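Local coordinates for protein cytochrome oxidase subunit II (Rhodothermus marinus, PDB 1W2L) that probably relays electrons, through the heme c domain described here, within a caa3-type oxidase that reduces oxygen to water, at residues R58-A66 with M76-S84. Sequence-based numbering, arbitrary orientation.
With HEC (heme c), chain B.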
# COMPACT_ATOMS: atom_id res chain seq x y z
N ARG A 58 3.84 5.22 -3.08
CA ARG A 58 3.14 6.48 -3.30
C ARG A 58 2.23 6.35 -4.52
O ARG A 58 1.05 6.76 -4.46
CB ARG A 58 4.14 7.67 -3.40
CG ARG A 58 3.59 9.04 -3.66
CD ARG A 58 4.80 10.01 -3.88
NE ARG A 58 4.11 11.27 -4.23
CZ ARG A 58 3.58 12.14 -3.42
NH1 ARG A 58 3.67 11.88 -2.11
NH2 ARG A 58 2.99 13.25 -3.91
N GLU A 59 2.75 5.82 -5.60
CA GLU A 59 2.02 5.66 -6.86
C GLU A 59 0.83 4.71 -6.64
O GLU A 59 -0.26 4.88 -7.15
CB GLU A 59 2.85 5.12 -8.00
CG GLU A 59 2.20 4.78 -9.32
CD GLU A 59 2.79 3.80 -10.31
OE1 GLU A 59 3.29 2.68 -10.00
OE2 GLU A 59 2.75 4.13 -11.53
N SER A 60 1.04 3.65 -5.88
CA SER A 60 0.02 2.67 -5.61
C SER A 60 -1.17 3.29 -4.85
O SER A 60 -2.33 2.91 -5.12
CB SER A 60 0.58 1.50 -4.80
OG SER A 60 1.50 0.74 -5.53
N ILE A 61 -0.89 4.22 -3.97
CA ILE A 61 -1.92 4.85 -3.15
C ILE A 61 -2.59 5.99 -3.90
O ILE A 61 -3.83 6.11 -3.89
CB ILE A 61 -1.27 5.34 -1.82
CG1 ILE A 61 -0.77 4.15 -1.00
CG2 ILE A 61 -2.26 6.18 -1.03
CD1 ILE A 61 0.13 4.54 0.16
N LEU A 62 -1.82 6.86 -4.53
CA LEU A 62 -2.28 8.07 -5.19
C LEU A 62 -2.70 7.92 -6.62
O LEU A 62 -3.49 8.75 -7.11
CB LEU A 62 -1.24 9.19 -5.18
CG LEU A 62 -0.93 9.74 -3.79
CD1 LEU A 62 0.21 10.72 -3.87
CD2 LEU A 62 -2.17 10.44 -3.21
N GLN A 63 -2.25 6.86 -7.26
CA GLN A 63 -2.65 6.52 -8.61
C GLN A 63 -3.15 5.09 -8.61
O GLN A 63 -2.64 4.29 -9.37
CB GLN A 63 -1.52 6.76 -9.63
CG GLN A 63 -0.91 8.16 -9.66
CD GLN A 63 0.36 8.11 -10.52
OE1 GLN A 63 1.47 8.28 -10.03
NE2 GLN A 63 0.15 7.85 -11.80
N PRO A 64 -4.23 4.81 -7.83
CA PRO A 64 -4.76 3.46 -7.74
C PRO A 64 -5.19 2.99 -9.13
O PRO A 64 -5.73 3.78 -9.90
CB PRO A 64 -5.94 3.71 -6.81
CG PRO A 64 -6.43 5.07 -7.17
CD PRO A 64 -5.08 5.78 -7.12
N GLY A 65 -4.92 1.72 -9.39
CA GLY A 65 -5.33 1.11 -10.62
C GLY A 65 -4.30 1.35 -11.71
O GLY A 65 -4.43 0.68 -12.72
N ALA A 66 -3.32 2.24 -11.55
CA ALA A 66 -2.34 2.43 -12.64
C ALA A 66 -1.39 1.26 -12.89
O ALA A 66 -1.15 0.94 -14.06
CB ALA A 66 -1.52 3.70 -12.38
N MET A 76 -8.45 -1.21 -5.97
CA MET A 76 -7.97 -0.14 -5.08
C MET A 76 -8.92 1.06 -5.17
O MET A 76 -9.17 1.56 -6.27
CB MET A 76 -6.54 0.28 -5.45
CG MET A 76 -5.42 -0.40 -4.69
SD MET A 76 -5.28 0.21 -3.01
CE MET A 76 -4.26 1.58 -3.05
N PRO A 77 -9.38 1.60 -4.04
CA PRO A 77 -10.28 2.76 -4.04
C PRO A 77 -9.75 4.00 -4.69
O PRO A 77 -8.62 4.38 -4.55
CB PRO A 77 -10.51 3.03 -2.54
CG PRO A 77 -10.42 1.66 -1.94
CD PRO A 77 -9.33 0.97 -2.71
N ALA A 78 -10.69 4.70 -5.36
CA ALA A 78 -10.46 6.00 -5.93
C ALA A 78 -10.18 7.09 -4.90
O ALA A 78 -9.48 8.05 -5.17
CB ALA A 78 -11.70 6.42 -6.69
N SER A 79 -10.76 6.93 -3.72
CA SER A 79 -10.75 8.02 -2.77
C SER A 79 -9.35 8.39 -2.27
O SER A 79 -9.15 9.52 -1.83
CB SER A 79 -11.70 7.73 -1.61
OG SER A 79 -11.28 6.59 -0.91
N TYR A 80 -8.41 7.48 -2.34
CA TYR A 80 -7.09 7.76 -1.81
C TYR A 80 -6.31 8.77 -2.66
O TYR A 80 -5.29 9.29 -2.18
CB TYR A 80 -6.29 6.47 -1.64
CG TYR A 80 -7.02 5.48 -0.78
CD1 TYR A 80 -7.76 5.82 0.34
CD2 TYR A 80 -7.02 4.14 -1.11
CE1 TYR A 80 -8.43 4.90 1.08
CE2 TYR A 80 -7.67 3.20 -0.38
CZ TYR A 80 -8.39 3.56 0.75
OH TYR A 80 -9.02 2.59 1.47
N ALA A 81 -6.73 9.03 -3.89
CA ALA A 81 -6.07 10.02 -4.71
C ALA A 81 -6.10 11.39 -4.04
O ALA A 81 -5.26 12.21 -4.44
CB ALA A 81 -6.73 10.15 -6.06
N SER A 82 -7.01 11.62 -3.12
CA SER A 82 -7.21 12.82 -2.34
C SER A 82 -6.43 12.89 -1.04
O SER A 82 -6.42 13.93 -0.37
CB SER A 82 -8.73 12.95 -2.09
OG SER A 82 -9.07 12.29 -0.88
N LEU A 83 -5.67 11.86 -0.66
CA LEU A 83 -4.90 11.94 0.57
C LEU A 83 -3.85 13.05 0.51
O LEU A 83 -3.20 13.28 -0.51
CB LEU A 83 -4.21 10.60 0.87
CG LEU A 83 -5.14 9.43 1.21
CD1 LEU A 83 -4.38 8.14 1.14
CD2 LEU A 83 -5.79 9.64 2.57
N SER A 84 -3.66 13.69 1.66
CA SER A 84 -2.67 14.76 1.79
C SER A 84 -1.24 14.21 1.82
O SER A 84 -1.02 13.03 2.03
CB SER A 84 -2.87 15.54 3.08
OG SER A 84 -2.43 14.73 4.17
FE HEC B . -4.57 -1.37 -1.53
CHA HEC B . -2.49 -2.88 -3.79
CHB HEC B . -1.95 0.47 -0.36
CHC HEC B . -6.67 0.18 0.64
CHD HEC B . -7.09 -3.48 -2.46
NA HEC B . -2.61 -1.22 -2.01
C1A HEC B . -1.95 -1.92 -3.00
C2A HEC B . -0.54 -1.61 -2.87
C3A HEC B . -0.40 -0.64 -1.96
C4A HEC B . -1.71 -0.38 -1.38
CMA HEC B . 0.89 -0.00 -1.44
CAA HEC B . 0.55 -2.37 -3.63
CBA HEC B . 0.78 -3.65 -2.84
CGA HEC B . 1.84 -4.66 -3.39
O1A HEC B . 1.80 -5.74 -2.85
O2A HEC B . 2.56 -4.30 -4.36
NB HEC B . -4.34 0.05 -0.12
C1B HEC B . -3.20 0.63 0.22
C2B HEC B . -3.41 1.59 1.32
C3B HEC B . -4.76 1.55 1.55
C4B HEC B . -5.35 0.57 0.69
CMB HEC B . -2.36 2.35 2.01
CAB HEC B . -5.57 2.36 2.54
CBB HEC B . -5.33 3.87 2.31
NC HEC B . -6.49 -1.55 -1.04
C1C HEC B . -7.17 -0.80 -0.08
C2C HEC B . -8.56 -1.32 -0.02
C3C HEC B . -8.66 -2.33 -0.88
C4C HEC B . -7.40 -2.48 -1.54
CMC HEC B . -9.59 -0.74 0.95
CAC HEC B . -9.82 -3.31 -1.06
CBC HEC B . -11.17 -2.75 -1.46
ND HEC B . -4.75 -2.85 -2.89
C1D HEC B . -5.86 -3.62 -3.09
C2D HEC B . -5.59 -4.65 -4.07
C3D HEC B . -4.33 -4.44 -4.43
C4D HEC B . -3.78 -3.33 -3.73
CMD HEC B . -6.55 -5.67 -4.50
CAD HEC B . -3.51 -5.28 -5.48
CBD HEC B . -3.81 -4.85 -6.92
CGD HEC B . -3.09 -3.59 -7.26
O1D HEC B . -3.73 -2.51 -7.45
O2D HEC B . -1.83 -3.61 -7.30
O HOH W 1 -3.48 11.56 -6.97
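Met76 and Ser60 meet on the methionine side of heme c and illustrate how the methionine ligand of a cytochrome c domain is packed against the protein around it. The Met76 chain bends twice (chi2 -74°, chi3 -87°), bringing SD to 2.3 Å from the heme iron and turning CE back to the end of helix 54-62, where it lies 3.1 Å from Ser60 O. Pro64 supports the same side chain nearer its root: its CB packs against Met76 CB at 3.7 Å, while its CG rests on Pro77 O. His22 supplies the second axial ligand. Ser60 CB and the CG1 and CD1 of Ile61 extend the apolar surface along the porphyrin.

Farther along, Ile61 meets two residues of 76-84 with one branch. This CG2 branch, anti to the backbone N, meets Leu83 CD1 at 3.6 Å, the two side chains crossing at about a right angle, and also touches Tyr80 CB. From there the Tyr80 ring leads away to the heme: the heme substituent atom CBB lies 3.3 Å above the plane of the Tyr80 ring, over its centre, and the hydroxyl is tethered to Lys16 O. Leu62 reaches over the 3-10 turn 79-82 with CD2, 3.5 Å from Tyr80 O. Beside it a water bridges the backbones by donating to both Leu62 O and Ala81 O.

Thus the C-terminal end of helix 54-62 and the loop carrying the methionine close together over one heme face. Behind them helix 85-96 receives Leu62 and Leu83 on Val88, while Arg58 forms a salt bridge with Glu85 at that helix's start.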